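Local coordinates for core protein VP7 (Bluetongue virus, PDB 1BVP) that builds the surface layer of the bluetongue virus core as a homotrimeric capsomer, 260 of which assemble on the inner VP3 scaffold, at residues 127-132 with 176-181; 134-139 with 150-155; 183-188 with 247-252. All blocks are in the same frame, centred on the assembly; numbering follows the deposited sequence.

All three contacts belong to the beta-rich part of VP7. Contact 1, between two loops, is the middle piece: its centre is about 11 Å from the centre of contact 3 and about 15 Å from that of contact 2. It touches both neighbours, Phe128 CB lying 3.6 Å from Val247 CG1 of contact 3 and Phe129 CB 3.8 Å from Gly155 O of contact 2. Contacts 2 and 3 do not meet, their nearest atoms being about 8 Å apart, yet both reach the same antiparallel sheet. No ligand site is involved. What the contacts share is the trimer, since each also touches the third subunit.

Contact 1. Residues 127-132 with 176-181; sequences GFFLET and QGRNDP
Arg178 passes across Phe128 and Phe129 to the backbone of Glu131, joining two loops that lack regular secondary structure. The packed half is built from its aliphatic portion: Arg178 CG lies 4.0 Å from Phe128 CE1, and Arg178 CD rests 3.8 Å from Phe129 CD1. A long chain with methylenes before its charge suits this place, greasy beside the rings and polar at the tip. The bend at chi3 (43°) helps turn that tip toward Glu131, where Arg178 NH2 gives a 2.7 Å hydrogen bond to Glu131 O, coming from above the carbonyl plane. Thr132 CG2 lies over one face of the guanidinium. At the far end, Pro181 CG meets the edge of the Phe128 ring 4.2 Å from CE2.

The other side is looser. Asn179 is exposed although it borders Phe128. The Glu131 carboxylate does not touch Arg178; it makes a long, weak ion pair with Arg221 of the second subunit, whose Arg189 hydrogen-bonds Leu130 O and Thr132 OG1.

Inward, Phe128 stands edge-to-face with Tyr250 and also packs on Val247, while Asn179 touches Tyr250, so both loops lie against strand 241-252.

Contact 2. Residues 134-139 with 150-155; sequences ETFQPG and TAVVCG
The backbone N of Phe136 donates to Val153 O at 3.0 Å, with the donor in the carbonyl plane and an N-H...O angle of 156°. It is the one hydrogen bond across this contact, which fits the near-perpendicular course of the two strand segments, whose axes cross at 94°, 4.7 Å apart at their closest; they touch at a crossing and do not pair along their length.

Side chains fill in around that point. The Phe136 CG is anti to the carbonyl carbon (chi1 -73°), which carries the ring over Val152. Val152 CG2 sits over the centre of one ring face in a CH-pi contact, while Val152 CG1 packs beside Phe136 CG where the ring joins its stem. A branched valine suits the spot because its two methyls can serve ring and stem together. Phe142 adds an edge-to-face partner for the same ring.

Beyond the crossing, Cys154 CA makes a C-H...O contact of 3.5 Å with Phe136 O, and Cys154 CB lies 4.3 Å from Pro138 CB. On the opposite flank Val153 CG2 approaches Glu134 O at 3.9 Å.

Glu134 forms a salt bridge with Arg190 of the second subunit, and Pro138 packs on Pro138 of both other subunits. Residues 134-136 pair in parallel with a strand of the second subunit, an intersubunit beta-sheet extension that ties the beta domains of the trimer together.

Contact 3. Residues 183-188 with 247-252; sequences MIYLVW and VVFYIS
The rings of Tyr185 and Phe249 lie one above the other but slid apart on one face of the sheet, their planes 20° apart and their centroids 4.5 Å from each other. Overlap is slight, and Phe249 CZ stands over the rim of the tyrosine ring. With Phe249 CG between the backbone N and the carbonyl carbon (chi1 68°), the phenyl leans toward the neighbouring strand, and Tyr185 CB comes over its face, 4.1 Å from the centroid, as a CH-pi contact. Ile298 of the third subunit packs on both rings, so these broad apolar surfaces are buried at the subunit interface. Further along the same face Ile251 CD1 meets Met183 CB at 3.7 Å, and Leu295 of the third subunit packs on Ile251. Toward the other end of this side, Val187 CG1 and Val248 CG1 meet.

The reverse face is aliphatic. Val247 divides its methyls, CG1 resting against Ile184 CG2 and CG2 lying 3.7 Å from Leu186 CD1; Trp225 of the adjacent strand packs on Ile184 and Leu186. The beta-branched pair Val247 and Ile184 fits here, since such residues accept extended backbone and present short, stiff methyl surfaces.

Between the two faces runs the polar seam of the backbone. Ile251 N donates to Met183 O at 3.1 Å, and Tyr185 N to Phe249 O at 3.0 Å. Val248 N also points to Tyr185 O, but that bond is bent and weak.

The antiparallel register changes here: Ile184 faces Tyr250 and Leu186 faces Val247, so Tyr185 alone spans Val248 and Phe249. Together with the helix-like phi and psi of Val248, this is a beta bulge, consistent with the classic type, set in the antiparallel sheet of the jelly-roll sandwich domain of orbivirus VP7.

Contact 1. Residues 127-132 with 176-181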
loop_
_atom_site.group_PDB
_atom_site.type_symbol
_atom_site.label_atom_id
_atom_site.label_comp_id
_atom_site.label_asym_id
_atom_site.label_seq_id
_atom_site.Cartn_x
_atom_site.Cartn_y
_atom_site.Cartn_z
ATOM N N GLY A 127 -3.848 -9.590 12.728
ATOM C CA GLY A 127 -5.056 -9.886 13.469
ATOM C C GLY A 127 -4.958 -9.382 14.893
ATOM O O GLY A 127 -3.888 -9.462 15.534
ATOM N N PHE A 128 -6.080 -8.878 15.399
ATOM C CA PHE A 128 -6.110 -8.355 16.750
ATOM C C PHE A 128 -5.622 -9.364 17.788
ATOM O O PHE A 128 -5.031 -8.993 18.796
ATOM C CB PHE A 128 -7.511 -7.872 17.086
ATOM C CG PHE A 128 -7.583 -7.158 18.397
ATOM C CD1 PHE A 128 -7.795 -7.858 19.578
ATOM C CD2 PHE A 128 -7.436 -5.793 18.462
ATOM C CE1 PHE A 128 -7.859 -7.204 20.792
ATOM C CE2 PHE A 128 -7.500 -5.128 19.684
ATOM C CZ PHE A 128 -7.715 -5.840 20.846
ATOM N N PHE A 129 -5.867 -10.647 17.535
ATOM C CA PHE A 129 -5.468 -11.721 18.455
ATOM C C PHE A 129 -4.333 -12.568 17.959
ATOM O O PHE A 129 -4.229 -13.727 18.320
ATOM C CB PHE A 129 -6.638 -12.653 18.748
ATOM C CG PHE A 129 -7.784 -11.985 19.415
ATOM C CD1 PHE A 129 -7.734 -11.698 20.784
ATOM C CD2 PHE A 129 -8.907 -11.604 18.672
ATOM C CE1 PHE A 129 -8.804 -11.018 21.420
ATOM C CE2 PHE A 129 -9.966 -10.942 19.280
ATOM C CZ PHE A 129 -9.916 -10.641 20.665
ATOM N N LEU A 130 -3.467 -11.999 17.144
ATOM C CA LEU A 130 -2.346 -12.750 16.638
ATOM C C LEU A 130 -1.469 -13.320 17.751
ATOM O O LEU A 130 -0.956 -14.429 17.643
ATOM C CB LEU A 130 -1.498 -11.858 15.746
ATOM C CG LEU A 130 -0.303 -12.578 15.109
ATOM C CD1 LEU A 130 -0.725 -13.224 13.791
ATOM C CD2 LEU A 130 0.839 -11.595 14.895
ATOM N N GLU A 131 -1.317 -12.596 18.848
ATOM C CA GLU A 131 -0.430 -13.108 19.873
ATOM C C GLU A 131 -1.112 -13.810 21.019
ATOM O O GLU A 131 -0.974 -13.415 22.168
ATOM C CB GLU A 131 0.493 -12.009 20.367
ATOM C CG GLU A 131 1.271 -11.363 19.241
ATOM C CD GLU A 131 2.345 -10.410 19.720
ATOM O OE1 GLU A 131 2.125 -9.720 20.748
ATOM O OE2 GLU A 131 3.410 -10.368 19.052
ATOM N N THR A 132 -1.806 -14.891 20.694
ATOM C CA THR A 132 -2.516 -15.707 21.666
ATOM C C THR A 132 -1.877 -17.099 21.685
ATOM O O THR A 132 -1.491 -17.629 20.632
ATOM C CB THR A 132 -3.993 -15.832 21.278
ATOM O OG1 THR A 132 -4.100 -16.163 19.879
ATOM C CG2 THR A 132 -4.712 -14.543 21.547
ATOM N N GLN A 176 -9.401 -6.814 26.171
ATOM C CA GLN A 176 -8.519 -5.923 26.928
ATOM C C GLN A 176 -7.122 -6.428 27.250
ATOM O O GLN A 176 -6.835 -7.620 27.088
ATOM C CB GLN A 176 -9.278 -5.369 28.150
ATOM C CG GLN A 176 -10.591 -4.652 27.663
ATOM C CD GLN A 176 -11.519 -4.158 28.769
ATOM O OE1 GLN A 176 -11.443 -4.620 29.921
ATOM N NE2 GLN A 176 -12.415 -3.220 28.423
ATOM N N GLY A 177 -6.213 -5.486 27.518
ATOM C CA GLY A 177 -4.834 -5.831 27.843
ATOM C C GLY A 177 -3.889 -6.166 26.698
ATOM O O GLY A 177 -2.688 -6.316 26.910
ATOM N N ARG A 178 -4.420 -6.324 25.491
ATOM C CA ARG A 178 -3.605 -6.637 24.318
ATOM C C ARG A 178 -3.653 -5.443 23.390
ATOM O O ARG A 178 -4.741 -4.868 23.166
ATOM C CB ARG A 178 -4.120 -7.885 23.572
ATOM C CG ARG A 178 -5.559 -8.326 23.884
ATOM C CD ARG A 178 -5.859 -9.777 23.445
ATOM N NE ARG A 178 -4.780 -10.716 23.771
ATOM C CZ ARG A 178 -3.715 -10.959 22.994
ATOM N NH1 ARG A 178 -3.550 -10.351 21.809
ATOM N NH2 ARG A 178 -2.766 -11.774 23.431
ATOM N N ASN A 179 -2.482 -5.097 22.839
ATOM C CA ASN A 179 -2.328 -3.964 21.914
ATOM C C ASN A 179 -2.667 -2.706 22.707
ATOM O O ASN A 179 -2.687 -2.726 23.962
ATOM C CB ASN A 179 -3.261 -4.102 20.709
ATOM C CG ASN A 179 -3.187 -5.507 20.054
ATOM O OD1 ASN A 179 -4.205 -6.056 19.602
ATOM N ND2 ASN A 179 -1.986 -6.095 20.022
ATOM N N ASP A 180 -2.919 -1.604 22.028
ATOM C CA ASP A 180 -3.235 -0.406 22.793
ATOM C C ASP A 180 -4.086 0.327 21.790
ATOM O O ASP A 180 -3.736 1.399 21.296
ATOM C CB ASP A 180 -1.909 0.302 23.155
ATOM C CG ASP A 180 -2.098 1.633 23.878
ATOM O OD1 ASP A 180 -3.225 1.960 24.344
ATOM O OD2 ASP A 180 -1.085 2.376 23.949
ATOM N N PRO A 181 -5.226 -0.276 21.454
ATOM C CA PRO A 181 -6.148 0.281 20.481
ATOM C C PRO A 181 -6.809 1.574 20.862
ATOM O O PRO A 181 -6.924 1.899 22.029
ATOM C CB PRO A 181 -7.155 -0.849 20.299
ATOM C CG PRO A 181 -7.270 -1.384 21.633
ATOM C CD PRO A 181 -5.829 -1.451 22.104
#

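Contact 2. Residues 134-139 with 150-155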
loop_
_atom_site.group_PDB
_atom_site.type_symbol
_atom_site.label_atom_id
_atom_site.label_comp_id
_atom_site.label_asym_id
_atom_site.label_seq_id
_atom_site.Cartn_x
_atom_site.Cartn_y
_atom_site.Cartn_z
ATOM N N GLU A 134 -3.410 -19.929 22.918
ATOM C CA GLU A 134 -4.426 -20.957 22.763
ATOM C C GLU A 134 -5.518 -20.472 21.855
ATOM O O GLU A 134 -5.841 -19.293 21.863
ATOM C CB GLU A 134 -5.093 -21.236 24.113
ATOM C CG GLU A 134 -4.150 -21.555 25.252
ATOM C CD GLU A 134 -4.819 -21.474 26.610
ATOM O OE1 GLU A 134 -5.769 -20.659 26.774
ATOM O OE2 GLU A 134 -4.378 -22.219 27.517
ATOM N N THR A 135 -6.148 -21.403 21.154
ATOM C CA THR A 135 -7.268 -21.095 20.285
ATOM C C THR A 135 -8.311 -22.255 20.427
ATOM O O THR A 135 -7.952 -23.395 20.756
ATOM C CB THR A 135 -6.795 -20.905 18.829
ATOM O OG1 THR A 135 -7.872 -20.399 18.021
ATOM C CG2 THR A 135 -6.276 -22.231 18.249
ATOM N N PHE A 136 -9.586 -21.948 20.206
ATOM C CA PHE A 136 -10.686 -22.900 20.309
ATOM C C PHE A 136 -11.304 -23.223 18.973
ATOM O O PHE A 136 -11.523 -22.312 18.195
ATOM C CB PHE A 136 -11.769 -22.300 21.189
ATOM C CG PHE A 136 -11.399 -22.278 22.637
ATOM C CD1 PHE A 136 -10.313 -21.521 23.082
ATOM C CD2 PHE A 136 -12.079 -23.074 23.557
ATOM C CE1 PHE A 136 -9.904 -21.565 24.426
ATOM C CE2 PHE A 136 -11.676 -23.118 24.897
ATOM C CZ PHE A 136 -10.580 -22.360 25.326
ATOM N N GLN A 137 -11.639 -24.492 18.711
ATOM C CA GLN A 137 -12.261 -24.841 17.425
ATOM C C GLN A 137 -13.442 -23.940 17.118
ATOM O O GLN A 137 -14.364 -23.756 17.943
ATOM C CB GLN A 137 -12.750 -26.269 17.372
ATOM C CG GLN A 137 -13.378 -26.593 16.028
ATOM C CD GLN A 137 -14.105 -27.922 15.997
ATOM O OE1 GLN A 137 -14.726 -28.306 16.966
ATOM N NE2 GLN A 137 -14.053 -28.606 14.869
ATOM N N PRO A 138 -13.415 -23.327 15.935
ATOM C CA PRO A 138 -14.521 -22.436 15.568
ATOM C C PRO A 138 -15.861 -23.143 15.444
ATOM O O PRO A 138 -15.966 -24.214 14.842
ATOM C CB PRO A 138 -14.059 -21.845 14.223
ATOM C CG PRO A 138 -13.043 -22.855 13.716
ATOM C CD PRO A 138 -12.321 -23.273 14.942
ATOM N N GLY A 139 -16.877 -22.536 16.040
ATOM C CA GLY A 139 -18.226 -23.056 15.952
ATOM C C GLY A 139 -18.563 -24.272 16.782
ATOM O O GLY A 139 -19.483 -25.002 16.428
ATOM N N THR A 150 -19.768 -17.756 27.866
ATOM C CA THR A 150 -18.327 -17.947 27.772
ATOM C C THR A 150 -17.820 -17.520 26.389
ATOM O O THR A 150 -18.285 -18.037 25.347
ATOM C CB THR A 150 -17.922 -19.393 28.067
ATOM O OG1 THR A 150 -18.219 -19.685 29.433
ATOM C CG2 THR A 150 -16.427 -19.588 27.861
ATOM N N ALA A 151 -16.931 -16.516 26.415
ATOM C CA ALA A 151 -16.287 -15.931 25.234
ATOM C C ALA A 151 -14.932 -16.584 25.104
ATOM O O ALA A 151 -14.179 -16.700 26.074
ATOM C CB ALA A 151 -16.115 -14.451 25.405
ATOM N N VAL A 152 -14.555 -16.900 23.886
ATOM C CA VAL A 152 -13.298 -17.584 23.702
ATOM C C VAL A 152 -12.702 -17.180 22.313
ATOM O O VAL A 152 -13.467 -16.808 21.412
ATOM C CB VAL A 152 -13.658 -19.106 23.879
ATOM C CG1 VAL A 152 -13.670 -19.867 22.580
ATOM C CG2 VAL A 152 -12.839 -19.723 24.904
ATOM N N VAL A 153 -11.371 -17.186 22.142
ATOM C CA VAL A 153 -10.824 -16.814 20.832
ATOM C C VAL A 153 -10.761 -18.001 19.886
ATOM O O VAL A 153 -10.276 -19.062 20.272
ATOM C CB VAL A 153 -9.413 -16.001 20.846
ATOM C CG1 VAL A 153 -9.025 -15.512 22.216
ATOM C CG2 VAL A 153 -8.268 -16.764 20.165
ATOM N N CYS A 154 -11.220 -17.809 18.647
ATOM C CA CYS A 154 -11.206 -18.869 17.671
ATOM C C CYS A 154 -10.459 -18.584 16.383
ATOM O O CYS A 154 -10.548 -19.336 15.410
ATOM C CB CYS A 154 -12.625 -19.282 17.361
ATOM S SG CYS A 154 -13.686 -17.961 16.946
ATOM N N GLY A 155 -9.716 -17.490 16.360
ATOM C CA GLY A 155 -8.962 -17.143 15.165
ATOM C C GLY A 155 -8.085 -15.980 15.533
ATOM O O GLY A 155 -8.207 -15.447 16.646
#

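Contact 3. Residues 183-188 with 247-252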
loop_
_atom_site.group_PDB
_atom_site.type_symbol
_atom_site.label_atom_id
_atom_site.label_comp_id
_atom_site.label_asym_id
_atom_site.label_seq_id
_atom_site.Cartn_x
_atom_site.Cartn_y
_atom_site.Cartn_z
ATOM N N MET A 183 -9.392 2.411 18.568
ATOM C CA MET A 183 -10.701 2.049 18.081
ATOM C C MET A 183 -10.607 0.626 17.532
ATOM O O MET A 183 -9.555 0.230 17.040
ATOM C CB MET A 183 -11.169 3.027 17.026
ATOM C CG MET A 183 -12.655 3.131 16.941
ATOM S SD MET A 183 -13.301 4.071 18.310
ATOM C CE MET A 183 -14.706 4.717 17.548
ATOM N N ILE A 184 -11.667 -0.163 17.728
ATOM C CA ILE A 184 -11.718 -1.553 17.283
ATOM C C ILE A 184 -12.961 -1.645 16.445
ATOM O O ILE A 184 -14.015 -1.164 16.859
ATOM C CB ILE A 184 -11.817 -2.528 18.485
ATOM C CG1 ILE A 184 -10.717 -2.189 19.486
ATOM C CG2 ILE A 184 -11.638 -3.979 18.029
ATOM C CD1 ILE A 184 -10.617 -3.111 20.616
ATOM N N TYR A 185 -12.817 -2.164 15.230
ATOM C CA TYR A 185 -13.951 -2.268 14.331
ATOM C C TYR A 185 -14.399 -3.715 14.258
ATOM O O TYR A 185 -13.679 -4.621 13.815
ATOM C CB TYR A 185 -13.636 -1.659 12.954
ATOM C CG TYR A 185 -13.301 -0.181 13.052
ATOM C CD1 TYR A 185 -12.001 0.247 13.361
ATOM C CD2 TYR A 185 -14.286 0.781 12.923
ATOM C CE1 TYR A 185 -11.697 1.584 13.546
ATOM C CE2 TYR A 185 -13.995 2.136 13.103
ATOM C CZ TYR A 185 -12.693 2.532 13.419
ATOM O OH TYR A 185 -12.418 3.875 13.619
ATOM N N LEU A 186 -15.605 -3.888 14.770
ATOM C CA LEU A 186 -16.278 -5.151 14.921
ATOM C C LEU A 186 -17.431 -5.421 13.987
ATOM O O LEU A 186 -18.042 -4.500 13.451
ATOM C CB LEU A 186 -16.915 -5.132 16.306
ATOM C CG LEU A 186 -16.174 -5.582 17.537
ATOM C CD1 LEU A 186 -14.696 -5.615 17.326
ATOM C CD2 LEU A 186 -16.567 -4.693 18.661
ATOM N N VAL A 187 -17.699 -6.702 13.776
ATOM C CA VAL A 187 -18.927 -7.124 13.102
ATOM C C VAL A 187 -19.276 -8.450 13.760
ATOM O O VAL A 187 -18.378 -9.252 14.036
ATOM C CB VAL A 187 -18.972 -7.098 11.525
ATOM C CG1 VAL A 187 -17.672 -6.727 10.926
ATOM C CG2 VAL A 187 -19.580 -8.372 10.976
ATOM N N TRP A 188 -20.521 -8.556 14.245
ATOM C CA TRP A 188 -20.976 -9.791 14.927
ATOM C C TRP A 188 -21.992 -10.557 14.118
ATOM O O TRP A 188 -22.799 -9.984 13.377
ATOM C CB TRP A 188 -21.496 -9.537 16.358
ATOM C CG TRP A 188 -22.890 -8.945 16.465
ATOM C CD1 TRP A 188 -23.231 -7.618 16.485
ATOM C CD2 TRP A 188 -24.132 -9.669 16.529
ATOM N NE1 TRP A 188 -24.600 -7.471 16.538
ATOM C CE2 TRP A 188 -25.178 -8.711 16.562
ATOM C CE3 TRP A 188 -24.463 -11.038 16.576
ATOM C CZ2 TRP A 188 -26.524 -9.075 16.627
ATOM C CZ3 TRP A 188 -25.795 -11.395 16.650
ATOM C CH2 TRP A 188 -26.812 -10.417 16.670
ATOM N N VAL A 247 -12.992 -8.963 14.624
ATOM C CA VAL A 247 -12.295 -7.672 14.661
ATOM C C VAL A 247 -11.794 -7.485 13.217
ATOM O O VAL A 247 -10.741 -8.033 12.825
ATOM C CB VAL A 247 -11.100 -7.631 15.649
ATOM C CG1 VAL A 247 -10.330 -6.355 15.469
ATOM C CG2 VAL A 247 -11.594 -7.693 17.072
ATOM N N VAL A 248 -12.578 -6.757 12.417
ATOM C CA VAL A 248 -12.219 -6.535 11.028
ATOM C C VAL A 248 -10.903 -5.758 10.841
ATOM O O VAL A 248 -10.131 -6.060 9.928
ATOM C CB VAL A 248 -13.410 -6.064 10.185
ATOM C CG1 VAL A 248 -14.394 -5.377 11.016
ATOM C CG2 VAL A 248 -12.947 -5.224 9.050
ATOM N N PHE A 249 -10.629 -4.815 11.743
ATOM C CA PHE A 249 -9.364 -4.074 11.797
ATOM C C PHE A 249 -9.434 -3.153 12.981
ATOM O O PHE A 249 -10.518 -2.858 13.482
ATOM C CB PHE A 249 -9.035 -3.286 10.521
ATOM C CG PHE A 249 -9.946 -2.132 10.257
ATOM C CD1 PHE A 249 -11.106 -2.301 9.507
ATOM C CD2 PHE A 249 -9.654 -0.871 10.758
ATOM C CE1 PHE A 249 -11.969 -1.222 9.263
ATOM C CE2 PHE A 249 -10.514 0.209 10.516
ATOM C CZ PHE A 249 -11.671 0.030 9.770
ATOM N N TYR A 250 -8.276 -2.740 13.470
ATOM C CA TYR A 250 -8.233 -1.820 14.601
ATOM C C TYR A 250 -7.165 -0.747 14.339
ATOM O O TYR A 250 -6.316 -0.932 13.457
ATOM C CB TYR A 250 -7.920 -2.564 15.908
ATOM C CG TYR A 250 -6.530 -3.178 16.003
ATOM C CD1 TYR A 250 -6.197 -4.321 15.268
ATOM C CD2 TYR A 250 -5.563 -2.646 16.871
ATOM C CE1 TYR A 250 -4.925 -4.929 15.401
ATOM C CE2 TYR A 250 -4.295 -3.246 17.019
ATOM C CZ TYR A 250 -3.998 -4.386 16.289
ATOM O OH TYR A 250 -2.824 -5.067 16.518
ATOM N N ILE A 251 -7.216 0.367 15.079
ATOM C CA ILE A 251 -6.228 1.430 14.909
ATOM C C ILE A 251 -5.501 1.741 16.217
ATOM O O ILE A 251 -6.102 1.764 17.285
ATOM C CB ILE A 251 -6.823 2.765 14.358
ATOM C CG1 ILE A 251 -7.756 3.375 15.386
ATOM C CG2 ILE A 251 -7.496 2.581 12.979
ATOM C CD1 ILE A 251 -8.543 4.498 14.837
ATOM N N SER A 252 -4.195 1.946 16.135
ATOM C CA SER A 252 -3.440 2.300 17.312
ATOM C C SER A 252 -2.378 3.321 16.889
ATOM O O SER A 252 -2.373 3.754 15.735
ATOM C CB SER A 252 -2.826 1.056 17.937
ATOM O OG SER A 252 -1.725 0.591 17.202
#